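PDB 5T8V: sister chromatid cohesion protein from Chaetomium thermophilum, which probably acts as a cohesin loader that associates with chromatin, this chain being its C-terminal, HEAT-repeat part. Local coordinates for residues A[58-63]-A[126-131]; A[166-171]-A[229-234]; A[196-201]-A[247-252]; A[206-211]-A[258-263]. All blocks are in the same frame, centred on the assembly; numbering follows the deposited sequence.

Interaction 1: residues A[58-63]-A[126-131]; sequences TQTKLQ and AIRAAR
Gln63 OE1 sits at the edges of two guanidinium groups, near the planes of both Arg128 and Arg131, while Thr60 places CG2 over one face of the Arg128 group, 4.1 Å from Arg128 NH1 and displaced toward the rim. The bond from Arg131 NH1 to Gln63 OE1 is the better of the two, 2.9 Å long and 159° at the hydrogen, with the donor well above the amide's carbonyl plane; that from Arg128 NH1, also 2.9 Å, is weak. Arg131 reaches this point with CG trans to the backbone N (chi1 -176°) and an extended chain as far as NE. A leucine at Arg131 would probably cost Gln63 OE1 the straighter of its two bonds across this contact, leaving the weak one from Arg128. On the neighbouring turn, Gln59 lays NE2 against Ala129, 3.6 Å from Ala129 CA, and its OE1 bonds Thr132, as does Gln63 NE2. Segments 58-63 and 126-131, on helices 56-71 and 120-136, run 16° from parallel, consistent with the HEAT-repeat character of this protein. Chemically, one amide oxygen facing two cationic donors is likely to be polarised, and the salt bridge from Arg128 NE to Asp199 on helix 190-213 would offset part of the local positive charge.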
loop_
_atom_site.group_PDB
_atom_site.type_symbol
_atom_site.label_atom_id
_atom_site.label_comp_id
_atom_site.label_asym_id
_atom_site.label_seq_id
_atom_site.Cartn_x
_atom_site.Cartn_y
_atom_site.Cartn_z
ATOM N N THR A 58 -35.255 -54.733 28.841
ATOM C CA THR A 58 -34.559 -55.688 29.695
ATOM C C THR A 58 -33.091 -55.799 29.301
ATOM O O THR A 58 -32.214 -55.909 30.167
ATOM C CB THR A 58 -35.246 -57.058 29.643
ATOM O OG1 THR A 58 -34.455 -58.019 30.353
ATOM C CG2 THR A 58 -35.434 -57.539 28.215
ATOM N N GLN A 59 -32.802 -55.762 27.999
ATOM C CA GLN A 59 -31.412 -55.706 27.558
ATOM C C GLN A 59 -30.714 -54.478 28.125
ATOM O O GLN A 59 -29.559 -54.556 28.554
ATOM C CB GLN A 59 -31.342 -55.700 26.030
ATOM C CG GLN A 59 -31.492 -57.070 25.388
ATOM C CD GLN A 59 -30.270 -57.942 25.589
ATOM O OE1 GLN A 59 -29.390 -57.619 26.385
ATOM N NE2 GLN A 59 -30.206 -59.052 24.862
ATOM N N THR A 60 -31.403 -53.336 28.139
ATOM C CA THR A 60 -30.820 -52.125 28.713
ATOM C C THR A 60 -30.428 -52.349 30.168
ATOM O O THR A 60 -29.273 -52.127 30.555
ATOM C CB THR A 60 -31.806 -50.959 28.597
ATOM O OG1 THR A 60 -32.018 -50.643 27.217
ATOM C CG2 THR A 60 -31.281 -49.726 29.314
ATOM N N LYS A 61 -31.380 -52.792 30.992
ATOM C CA LYS A 61 -31.080 -52.982 32.408
ATOM C C LYS A 61 -29.951 -53.990 32.604
ATOM O O LYS A 61 -29.058 -53.778 33.438
ATOM C CB LYS A 61 -32.336 -53.416 33.159
ATOM C CG LYS A 61 -33.395 -52.321 33.250
ATOM C CD LYS A 61 -34.224 -52.426 34.527
ATOM C CE LYS A 61 -35.697 -52.658 34.230
ATOM N NZ LYS A 61 -36.416 -53.222 35.409
ATOM N N LEU A 62 -29.966 -55.090 31.847
ATOM C CA LEU A 62 -28.856 -56.034 31.917
ATOM C C LEU A 62 -27.534 -55.343 31.616
ATOM O O LEU A 62 -26.522 -55.603 32.279
ATOM C CB LEU A 62 -29.075 -57.195 30.946
ATOM C CG LEU A 62 -30.025 -58.315 31.372
ATOM C CD1 LEU A 62 -30.117 -59.358 30.272
ATOM C CD2 LEU A 62 -29.579 -58.959 32.678
ATOM N N GLN A 63 -27.519 -54.460 30.618
ATOM C CA GLN A 63 -26.294 -53.735 30.301
ATOM C C GLN A 63 -25.839 -52.893 31.484
ATOM O O GLN A 63 -24.653 -52.889 31.833
ATOM C CB GLN A 63 -26.509 -52.866 29.063
ATOM C CG GLN A 63 -26.683 -53.668 27.785
ATOM C CD GLN A 63 -27.353 -52.875 26.679
ATOM O OE1 GLN A 63 -27.510 -51.657 26.773
ATOM N NE2 GLN A 63 -27.758 -53.569 25.622
ATOM N N ALA A 126 -32.504 -56.368 18.843
ATOM C CA ALA A 126 -31.246 -56.780 18.228
ATOM C C ALA A 126 -30.144 -55.759 18.484
ATOM O O ALA A 126 -29.005 -56.131 18.789
ATOM C CB ALA A 126 -31.439 -56.988 16.727
ATOM N N ILE A 127 -30.459 -54.468 18.355
ATOM C CA ILE A 127 -29.470 -53.420 18.607
ATOM C C ILE A 127 -28.875 -53.584 20.001
ATOM O O ILE A 127 -27.653 -53.715 20.179
ATOM C CB ILE A 127 -30.110 -52.031 18.431
ATOM C CG1 ILE A 127 -30.535 -51.828 16.974
ATOM C CG2 ILE A 127 -29.145 -50.923 18.853
ATOM C CD1 ILE A 127 -31.389 -50.597 16.740
ATOM N N ARG A 128 -29.739 -53.594 21.017
ATOM C CA ARG A 128 -29.245 -53.671 22.383
ATOM C C ARG A 128 -28.735 -55.063 22.733
ATOM O O ARG A 128 -27.926 -55.199 23.659
ATOM C CB ARG A 128 -30.338 -53.217 23.347
ATOM C CG ARG A 128 -30.566 -51.716 23.268
ATOM C CD ARG A 128 -31.318 -51.181 24.461
ATOM N NE ARG A 128 -31.250 -49.721 24.524
ATOM C CZ ARG A 128 -30.277 -49.033 25.113
ATOM N NH1 ARG A 128 -29.268 -49.659 25.703
ATOM N NH2 ARG A 128 -30.311 -47.708 25.112
ATOM N N ALA A 129 -29.168 -56.095 22.006
ATOM C CA ALA A 129 -28.532 -57.400 22.134
ATOM C C ALA A 129 -27.066 -57.323 21.722
ATOM O O ALA A 129 -26.179 -57.816 22.432
ATOM C CB ALA A 129 -29.276 -58.433 21.289
ATOM N N ALA A 130 -26.795 -56.701 20.571
ATOM C CA ALA A 130 -25.416 -56.487 20.147
ATOM C C ALA A 130 -24.641 -55.713 21.201
ATOM O O ALA A 130 -23.519 -56.089 21.564
ATOM C CB ALA A 130 -25.382 -55.743 18.812
ATOM N N ARG A 131 -25.227 -54.626 21.709
ATOM C CA ARG A 131 -24.550 -53.854 22.748
ATOM C C ARG A 131 -24.176 -54.740 23.932
ATOM O O ARG A 131 -23.049 -54.677 24.442
ATOM C CB ARG A 131 -25.430 -52.693 23.202
ATOM C CG ARG A 131 -24.754 -51.795 24.223
ATOM C CD ARG A 131 -25.458 -50.464 24.361
ATOM N NE ARG A 131 -24.587 -49.468 24.981
ATOM C CZ ARG A 131 -24.557 -49.181 26.280
ATOM N NH1 ARG A 131 -25.355 -49.808 27.135
ATOM N NH2 ARG A 131 -23.720 -48.253 26.727
#

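Interaction 2: residues A[166-171]-A[229-234]; sequences IIMPLA and SQLLFI
Met168 and Ile234 mark the closest backbone approach, their CA atoms 6.2 Å apart, where a kinked helix meets the chain just past the end of another. In 166-171 the kink falls at Pro169, whose nitrogen makes no bond to the preceding turn. In 229-234 the chain leaves helix 218-232 for a loop, and the bonds from Phe233 N to Gln230 O and from Ile234 N to Leu231 O span three residues rather than four.

Met168 bridges the gap. Its chain bends at both chi2 (-67°) and chi3 (-68°), which carries SD and CE across to the second segment. There SD lies 4.0 Å from Ile234 CB, and CE ends 3.5 Å from Gln230 NE2, the Met168 and Gln230 side chains passing at a slant. Consistent with a HEAT-repeat solenoid, the contact joins helix 149-172 to the C-terminal end of helix 218-232 and the loop after it; Phe250 of helix 247-267 closes in on Ala171 and Ile234, and Phe253 of the same helix on Ile167.

Ile234 points CG1 away from its own backbone N (chi1 -179°), and the branch runs toward helix 149-172: Ile234 CG1 lies 3.5 Å from Ala171 CB, and Ile234 CD1 reaches 3.9 Å from Ile167 CG2. The same methyl, Ile167 CG2, also meets Leu231 CD2 at 3.7 Å, the two side chains crossing at about a right angle. No hydrogen bond spans the segments. Ile163, one turn earlier on helix 149-172, packs against both Met168 and Leu231.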
loop_
_atom_site.group_PDB
_atom_site.type_symbol
_atom_site.label_atom_id
_atom_site.label_comp_id
_atom_site.label_asym_id
_atom_site.label_seq_id
_atom_site.Cartn_x
_atom_site.Cartn_y
_atom_site.Cartn_z
ATOM N N ILE A 166 -31.691 -45.367 8.344
ATOM C CA ILE A 166 -32.554 -44.673 9.297
ATOM C C ILE A 166 -31.968 -43.318 9.679
ATOM O O ILE A 166 -32.595 -42.277 9.456
ATOM C CB ILE A 166 -32.791 -45.547 10.544
ATOM C CG1 ILE A 166 -33.504 -46.842 10.133
ATOM C CG2 ILE A 166 -33.609 -44.783 11.583
ATOM C CD1 ILE A 166 -33.882 -47.767 11.276
ATOM N N ILE A 167 -30.766 -43.321 10.255
ATOM C CA ILE A 167 -30.210 -42.099 10.837
ATOM C C ILE A 167 -30.064 -41.020 9.768
ATOM O O ILE A 167 -30.597 -39.910 9.897
ATOM C CB ILE A 167 -28.867 -42.398 11.525
ATOM C CG1 ILE A 167 -29.052 -43.464 12.610
ATOM C CG2 ILE A 167 -28.288 -41.134 12.142
ATOM C CD1 ILE A 167 -27.758 -44.078 13.098
ATOM N N MET A 168 -29.343 -41.335 8.693
ATOM C CA MET A 168 -29.114 -40.348 7.641
ATOM C C MET A 168 -30.406 -39.928 6.953
ATOM O O MET A 168 -30.681 -38.716 6.891
ATOM C CB MET A 168 -28.098 -40.901 6.636
ATOM C CG MET A 168 -26.747 -41.266 7.248
ATOM S SD MET A 168 -25.809 -39.851 7.863
ATOM C CE MET A 168 -25.416 -39.001 6.339
ATOM N N PRO A 169 -31.236 -40.835 6.430
ATOM C CA PRO A 169 -32.472 -40.380 5.771
ATOM C C PRO A 169 -33.408 -39.621 6.694
ATOM O O PRO A 169 -34.142 -38.741 6.226
ATOM C CB PRO A 169 -33.105 -41.684 5.263
ATOM C CG PRO A 169 -32.462 -42.773 6.053
ATOM C CD PRO A 169 -31.081 -42.299 6.361
ATOM N N LEU A 170 -33.412 -39.930 7.994
ATOM C CA LEU A 170 -34.243 -39.169 8.921
ATOM C C LEU A 170 -33.688 -37.768 9.131
ATOM O O LEU A 170 -34.447 -36.792 9.159
ATOM C CB LEU A 170 -34.358 -39.900 10.257
ATOM C CG LEU A 170 -35.434 -40.987 10.340
ATOM C CD1 LEU A 170 -35.283 -41.784 11.623
ATOM C CD2 LEU A 170 -36.822 -40.380 10.268
ATOM N N ALA A 171 -32.369 -37.647 9.282
ATOM C CA ALA A 171 -31.768 -36.327 9.425
ATOM C C ALA A 171 -32.004 -35.477 8.184
ATOM O O ALA A 171 -32.274 -34.275 8.288
ATOM C CB ALA A 171 -30.273 -36.461 9.704
ATOM N N SER A 229 -17.102 -41.923 9.433
ATOM C CA SER A 229 -16.852 -40.865 8.463
ATOM C C SER A 229 -18.149 -40.418 7.803
ATOM O O SER A 229 -18.343 -39.226 7.543
ATOM C CB SER A 229 -15.853 -41.343 7.410
ATOM O OG SER A 229 -15.711 -40.387 6.371
ATOM N N GLN A 230 -19.055 -41.360 7.534
ATOM C CA GLN A 230 -20.334 -40.992 6.933
ATOM C C GLN A 230 -21.196 -40.208 7.918
ATOM O O GLN A 230 -21.782 -39.180 7.560
ATOM C CB GLN A 230 -21.064 -42.245 6.445
ATOM C CG GLN A 230 -22.392 -41.968 5.751
ATOM C CD GLN A 230 -22.266 -40.975 4.606
ATOM O OE1 GLN A 230 -22.124 -41.365 3.447
ATOM N NE2 GLN A 230 -22.321 -39.685 4.929
ATOM N N LEU A 231 -21.286 -40.679 9.165
ATOM C CA LEU A 231 -22.066 -39.970 10.175
ATOM C C LEU A 231 -21.524 -38.576 10.451
ATOM O O LEU A 231 -22.268 -37.718 10.940
ATOM C CB LEU A 231 -22.090 -40.759 11.486
ATOM C CG LEU A 231 -23.236 -41.743 11.722
ATOM C CD1 LEU A 231 -23.047 -42.424 13.068
ATOM C CD2 LEU A 231 -24.590 -41.049 11.669
ATOM N N LEU A 232 -20.244 -38.336 10.163
ATOM C CA LEU A 232 -19.645 -37.039 10.459
ATOM C C LEU A 232 -20.326 -35.925 9.675
ATOM O O LEU A 232 -20.530 -34.824 10.198
ATOM C CB LEU A 232 -18.149 -37.086 10.149
ATOM C CG LEU A 232 -17.315 -35.850 10.475
ATOM C CD1 LEU A 232 -17.230 -35.632 11.976
ATOM C CD2 LEU A 232 -15.931 -36.002 9.872
ATOM N N PHE A 233 -20.695 -36.196 8.420
ATOM C CA PHE A 233 -21.323 -35.212 7.548
ATOM C C PHE A 233 -22.840 -35.356 7.516
ATOM O O PHE A 233 -23.476 -35.053 6.500
ATOM C CB PHE A 233 -20.747 -35.324 6.137
ATOM C CG PHE A 233 -19.248 -35.250 6.093
ATOM C CD1 PHE A 233 -18.603 -34.024 6.038
ATOM C CD2 PHE A 233 -18.484 -36.404 6.121
ATOM C CE1 PHE A 233 -17.223 -33.951 6.006
ATOM C CE2 PHE A 233 -17.103 -36.340 6.089
ATOM C CZ PHE A 233 -16.470 -35.113 6.031
ATOM N N ILE A 234 -23.433 -35.825 8.615
ATOM C CA ILE A 234 -24.883 -35.905 8.710
ATOM C C ILE A 234 -25.477 -34.515 8.526
ATOM O O ILE A 234 -24.924 -33.514 8.998
ATOM C CB ILE A 234 -25.285 -36.522 10.062
ATOM C CG1 ILE A 234 -26.803 -36.637 10.178
ATOM C CG2 ILE A 234 -24.719 -35.693 11.215
ATOM C CD1 ILE A 234 -27.254 -37.442 11.377
#

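Interaction 3: residues A[196-201]-A[247-252]; sequences LMTDAQ and TQKFDG
Helix segments 196-201 and 247-252 run side by side in the same direction, 15° apart with axes 10.6 Å from each other, and the CA atoms of Met197 and Lys249 lie 7.7 Å apart. Such near-parallel packing of helices distant in sequence is consistent with the HEAT-repeat fold of this protein; here it joins helix 190-213 to the N-terminal part of helix 247-267.

The wide axis spacing is bridged chiefly by Lys249. Its CG is trans to the backbone N, and a bend at chi2 (66°) turns the remaining, extended chain toward Thr198, which it meets at about a right angle. The ammonium group donates to the hydroxyl, Lys249 NZ to Thr198 OG1 measuring 2.7 Å; that oxygen also has a weak bond to Leu194 O one turn back. On the way, the aliphatic chain touches two neighbours: Lys249 CE is 4.0 Å from Met197 CB and 3.6 Å from Gln201 NE2. Although Gln201 NE2 also comes near the carbonyl oxygen of Lys249, the angle is too poor for a hydrogen bond. Replacing Lys249 by alanine is likely to cost Thr198 OG1 its charged donor and leave a gap beside Met197 and the Gln201 amide.

Beside these polar groups lies a buried apolar patch. Met197 CE approaches the Phe250 ring obliquely, 3.5 Å from Phe250 CE1.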
loop_
_atom_site.group_PDB
_atom_site.type_symbol
_atom_site.label_atom_id
_atom_site.label_comp_id
_atom_site.label_asym_id
_atom_site.label_seq_id
_atom_site.Cartn_x
_atom_site.Cartn_y
_atom_site.Cartn_z
ATOM N N LEU A 196 -35.246 -45.689 19.516
ATOM C CA LEU A 196 -34.435 -46.346 18.497
ATOM C C LEU A 196 -33.130 -45.592 18.273
ATOM O O LEU A 196 -32.049 -46.194 18.220
ATOM C CB LEU A 196 -35.234 -46.450 17.198
ATOM C CG LEU A 196 -34.541 -47.110 16.010
ATOM C CD1 LEU A 196 -34.299 -48.585 16.282
ATOM C CD2 LEU A 196 -35.378 -46.922 14.764
ATOM N N MET A 197 -33.213 -44.266 18.142
ATOM C CA MET A 197 -32.011 -43.456 17.979
ATOM C C MET A 197 -31.067 -43.638 19.159
ATOM O O MET A 197 -29.859 -43.825 18.980
ATOM C CB MET A 197 -32.390 -41.983 17.822
ATOM C CG MET A 197 -33.278 -41.692 16.624
ATOM S SD MET A 197 -32.538 -42.211 15.064
ATOM C CE MET A 197 -32.898 -40.784 14.044
ATOM N N THR A 198 -31.600 -43.578 20.382
ATOM C CA THR A 198 -30.761 -43.793 21.556
ATOM C C THR A 198 -30.070 -45.149 21.490
ATOM O O THR A 198 -28.869 -45.258 21.767
ATOM C CB THR A 198 -31.598 -43.678 22.830
ATOM O OG1 THR A 198 -32.153 -42.360 22.921
ATOM C CG2 THR A 198 -30.750 -43.950 24.076
ATOM N N ASP A 199 -30.810 -46.196 21.121
ATOM C CA ASP A 199 -30.207 -47.517 20.979
ATOM C C ASP A 199 -29.044 -47.480 19.994
ATOM O O ASP A 199 -27.968 -48.030 20.262
ATOM C CB ASP A 199 -31.262 -48.527 20.526
ATOM C CG ASP A 199 -32.387 -48.684 21.529
ATOM O OD1 ASP A 199 -32.423 -47.918 22.518
ATOM O OD2 ASP A 199 -33.243 -49.569 21.324
ATOM N N ALA A 200 -29.242 -46.826 18.846
ATOM C CA ALA A 200 -28.176 -46.735 17.852
ATOM C C ALA A 200 -26.951 -46.026 18.421
ATOM O O ALA A 200 -25.822 -46.518 18.297
ATOM C CB ALA A 200 -28.688 -46.018 16.602
ATOM N N GLN A 201 -27.150 -44.861 19.042
ATOM C CA GLN A 201 -26.033 -44.155 19.661
ATOM C C GLN A 201 -25.278 -45.070 20.617
ATOM O O GLN A 201 -24.054 -45.220 20.524
ATOM C CB GLN A 201 -26.534 -42.918 20.409
ATOM C CG GLN A 201 -27.042 -41.788 19.530
ATOM C CD GLN A 201 -27.318 -40.526 20.329
ATOM O OE1 GLN A 201 -27.005 -40.455 21.519
ATOM N NE2 GLN A 201 -27.907 -39.525 19.682
ATOM N N THR A 247 -32.976 -31.802 16.540
ATOM C CA THR A 247 -31.673 -31.808 15.883
ATOM C C THR A 247 -30.554 -32.238 16.827
ATOM O O THR A 247 -29.574 -32.859 16.392
ATOM C CB THR A 247 -31.389 -30.415 15.323
ATOM O OG1 THR A 247 -31.613 -29.434 16.341
ATOM C CG2 THR A 247 -32.302 -30.117 14.136
ATOM N N GLN A 248 -30.675 -31.914 18.118
ATOM C CA GLN A 248 -29.615 -32.238 19.067
ATOM C C GLN A 248 -29.314 -33.732 19.096
ATOM O O GLN A 248 -28.168 -34.127 19.333
ATOM C CB GLN A 248 -29.994 -31.750 20.464
ATOM C CG GLN A 248 -30.107 -30.235 20.576
ATOM C CD GLN A 248 -30.087 -29.751 22.015
ATOM O OE1 GLN A 248 -29.725 -30.494 22.928
ATOM N NE2 GLN A 248 -30.479 -28.500 22.223
ATOM N N LYS A 249 -30.321 -34.574 18.871
ATOM C CA LYS A 249 -30.089 -36.014 18.819
ATOM C C LYS A 249 -29.082 -36.354 17.721
ATOM O O LYS A 249 -28.084 -37.061 17.952
ATOM C CB LYS A 249 -31.428 -36.726 18.600
ATOM C CG LYS A 249 -31.474 -38.183 19.025
ATOM C CD LYS A 249 -31.326 -38.350 20.538
ATOM C CE LYS A 249 -31.225 -39.816 20.919
ATOM N NZ LYS A 249 -30.907 -40.002 22.362
ATOM N N PHE A 250 -29.309 -35.818 16.520
ATOM C CA PHE A 250 -28.365 -36.018 15.429
ATOM C C PHE A 250 -26.998 -35.439 15.778
ATOM O O PHE A 250 -25.963 -36.033 15.447
ATOM C CB PHE A 250 -28.908 -35.393 14.144
ATOM C CG PHE A 250 -30.194 -36.009 13.666
ATOM C CD1 PHE A 250 -30.238 -37.338 13.278
ATOM C CD2 PHE A 250 -31.354 -35.259 13.593
ATOM C CE1 PHE A 250 -31.417 -37.907 12.834
ATOM C CE2 PHE A 250 -32.535 -35.825 13.148
ATOM C CZ PHE A 250 -32.565 -37.149 12.767
ATOM N N ASP A 251 -26.969 -34.280 16.446
ATOM C CA ASP A 251 -25.694 -33.775 16.945
ATOM C C ASP A 251 -24.988 -34.839 17.776
ATOM O O ASP A 251 -23.779 -35.060 17.630
ATOM C CB ASP A 251 -25.896 -32.505 17.772
ATOM C CG ASP A 251 -26.357 -31.324 16.937
ATOM O OD1 ASP A 251 -26.358 -31.430 15.691
ATOM O OD2 ASP A 251 -26.706 -30.283 17.533
ATOM N N GLY A 252 -25.735 -35.512 18.651
ATOM C CA GLY A 252 -25.160 -36.606 19.413
ATOM C C GLY A 252 -24.538 -37.657 18.519
ATOM O O GLY A 252 -23.454 -38.175 18.810
#

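Interaction 4: residues A[206-211]-A[258-263]; sequences MMSELI and MDMICQ
Two first torsions bring Ser208 and Met260 together: Ser208 OG is turned away from its own carbonyl carbon (chi1 -71°), pointing across to the other helix, and Met260 sends CG trans to its backbone N (chi1 -170°) before a bend at chi3 folds CE back toward the serine. Segments 206-211 and 258-263, which lie on helices 190-213 and 247-267, run 12° from parallel with axes 9.3 Å apart at their closest, as expected of a HEAT-repeat solenoid.

The small serine matches the close backbone approach here, with Ser208 CA only 5.0 Å from Met260 CA. Its hydroxyl lies in the curve of the methionine chain, Ser208 OG being 3.4 Å from Met260 CG and 3.6 Å from Met260 CE. Met260 CE also lies 4.3 Å from CB of the adjacent Met207; the end of Met207 leads away, and its side chain packs on Met134 of helix 120-136.

One turn further along helix 190-213, Ile211 and Gln263 both direct their CB atoms into the interface, and their side chains slide past each other in opposite senses. Aliphatic carbon provides the secure part of this meeting, and no clear hydrogen bond crosses between the segments. At the margin, Asp259 turns to Arg312 of helix 305-315 in a salt bridge, and Leu224 of helix 218-232 lies against Ile211. In Ile211, CG1 occupies the crowded position between backbone N and carbonyl carbon, and from it CD1 ends 4.0 Å from Gln263 CB.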
loop_
_atom_site.group_PDB
_atom_site.type_symbol
_atom_site.label_atom_id
_atom_site.label_comp_id
_atom_site.label_asym_id
_atom_site.label_seq_id
_atom_site.Cartn_x
_atom_site.Cartn_y
_atom_site.Cartn_z
ATOM N N MET A 206 -20.625 -48.067 22.011
ATOM C CA MET A 206 -20.156 -49.335 22.555
ATOM C C MET A 206 -19.106 -49.976 21.656
ATOM O O MET A 206 -18.212 -50.668 22.150
ATOM C CB MET A 206 -21.325 -50.295 22.761
ATOM C CG MET A 206 -20.930 -51.590 23.463
ATOM S SD MET A 206 -20.213 -51.303 25.096
ATOM C CE MET A 206 -18.748 -52.324 25.000
ATOM N N MET A 207 -19.205 -49.775 20.340
ATOM C CA MET A 207 -18.160 -50.259 19.441
ATOM C C MET A 207 -16.871 -49.473 19.635
ATOM O O MET A 207 -15.775 -50.058 19.683
ATOM C CB MET A 207 -18.627 -50.164 17.989
ATOM C CG MET A 207 -19.877 -50.967 17.683
ATOM S SD MET A 207 -19.647 -52.740 17.902
ATOM C CE MET A 207 -18.548 -53.120 16.540
ATOM N N SER A 208 -16.982 -48.143 19.742
ATOM C CA SER A 208 -15.812 -47.332 20.065
ATOM C C SER A 208 -15.100 -47.872 21.293
ATOM O O SER A 208 -13.868 -47.971 21.316
ATOM C CB SER A 208 -16.219 -45.875 20.293
ATOM O OG SER A 208 -16.585 -45.250 19.076
ATOM N N GLU A 209 -15.861 -48.233 22.328
ATOM C CA GLU A 209 -15.253 -48.848 23.503
ATOM C C GLU A 209 -14.651 -50.207 23.163
ATOM O O GLU A 209 -13.545 -50.531 23.610
ATOM C CB GLU A 209 -16.291 -48.984 24.616
ATOM C CG GLU A 209 -15.771 -49.636 25.885
ATOM C CD GLU A 209 -16.835 -49.744 26.958
ATOM O OE1 GLU A 209 -17.858 -49.034 26.855
ATOM O OE2 GLU A 209 -16.649 -50.546 27.899
ATOM N N LEU A 210 -15.360 -51.010 22.366
ATOM C CA LEU A 210 -14.901 -52.357 22.043
ATOM C C LEU A 210 -13.493 -52.343 21.472
ATOM O O LEU A 210 -12.595 -53.027 21.978
ATOM C CB LEU A 210 -15.858 -53.019 21.049
ATOM C CG LEU A 210 -15.429 -54.410 20.550
ATOM C CD1 LEU A 210 -15.776 -55.480 21.573
ATOM C CD2 LEU A 210 -16.048 -54.721 19.205
ATOM N N ILE A 211 -13.280 -51.580 20.397
ATOM C CA ILE A 211 -12.014 -51.673 19.680
ATOM C C ILE A 211 -10.813 -51.313 20.547
ATOM O O ILE A 211 -9.675 -51.579 20.150
ATOM C CB ILE A 211 -12.043 -50.796 18.410
ATOM C CG1 ILE A 211 -12.326 -49.333 18.764
ATOM C CG2 ILE A 211 -13.078 -51.337 17.431
ATOM C CD1 ILE A 211 -12.256 -48.394 17.574
ATOM N N MET A 258 -17.223 -38.670 15.873
ATOM C CA MET A 258 -15.909 -38.092 16.137
ATOM C C MET A 258 -15.128 -38.938 17.137
ATOM O O MET A 258 -13.943 -39.231 16.932
ATOM C CB MET A 258 -16.061 -36.661 16.644
ATOM C CG MET A 258 -16.561 -35.701 15.583
ATOM S SD MET A 258 -16.701 -34.013 16.186
ATOM C CE MET A 258 -17.200 -33.165 14.689
ATOM N N ASP A 259 -15.780 -39.345 18.229
ATOM C CA ASP A 259 -15.119 -40.210 19.202
ATOM C C ASP A 259 -14.601 -41.479 18.539
ATOM O O ASP A 259 -13.458 -41.895 18.771
ATOM C CB ASP A 259 -16.082 -40.554 20.337
ATOM C CG ASP A 259 -16.383 -39.365 21.227
ATOM O OD1 ASP A 259 -15.898 -38.256 20.920
ATOM O OD2 ASP A 259 -17.108 -39.538 22.229
ATOM N N MET A 260 -15.426 -42.105 17.699
ATOM C CA MET A 260 -15.021 -43.354 17.059
ATOM C C MET A 260 -13.802 -43.144 16.169
ATOM O O MET A 260 -12.848 -43.933 16.206
ATOM C CB MET A 260 -16.189 -43.922 16.253
ATOM C CG MET A 260 -15.956 -45.335 15.744
ATOM S SD MET A 260 -17.383 -46.019 14.885
ATOM C CE MET A 260 -18.551 -46.193 16.230
ATOM N N ILE A 261 -13.810 -42.080 15.362
ATOM C CA ILE A 261 -12.688 -41.832 14.461
ATOM C C ILE A 261 -11.422 -41.537 15.254
ATOM O O ILE A 261 -10.327 -41.960 14.872
ATOM C CB ILE A 261 -13.016 -40.688 13.485
ATOM C CG1 ILE A 261 -14.204 -41.072 12.600
ATOM C CG2 ILE A 261 -11.792 -40.368 12.620
ATOM C CD1 ILE A 261 -14.695 -39.955 11.697
ATOM N N CYS A 262 -11.540 -40.790 16.353
ATOM C CA CYS A 262 -10.375 -40.556 17.200
ATOM C C CYS A 262 -9.838 -41.864 17.763
ATOM O O CYS A 262 -8.619 -42.060 17.854
ATOM C CB CYS A 262 -10.726 -39.594 18.333
ATOM S SG CYS A 262 -10.977 -37.904 17.780
ATOM N N GLN A 263 -10.733 -42.775 18.147
ATOM C CA GLN A 263 -10.292 -44.058 18.681
ATOM C C GLN A 263 -9.533 -44.858 17.630
ATOM O O GLN A 263 -8.406 -45.304 17.871
ATOM C CB GLN A 263 -11.491 -44.842 19.203
ATOM C CG GLN A 263 -11.741 -44.614 20.672
ATOM C CD GLN A 263 -10.858 -45.482 21.536
ATOM O OE1 GLN A 263 -11.110 -46.674 21.682
ATOM N NE2 GLN A 263 -9.814 -44.895 22.106
#

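Overall arrangement
All four contacts lie on the same side of the chain's centre, near its N-terminal end. Interactions 3 and 4 hold the same pair, helices 190-213 and 247-267, at points whose centres are about 16 Å apart: the first is partly buried with a lysine-threonine bond, the second buried and without a clear bond. Interaction 2, buried and apolar, adjoins both; its Leu170 and Ala171 pack on Met197 and Phe250 of interaction 3, and its Leu232 meets Met258 of interaction 4. Interaction 1 closes earlier in the chain and is largely polar though mostly buried. The salt bridge from Arg128 to Asp199 ties it to 196-201, whereas Arg131 O and Met206 CG link it to 206-211 by packing.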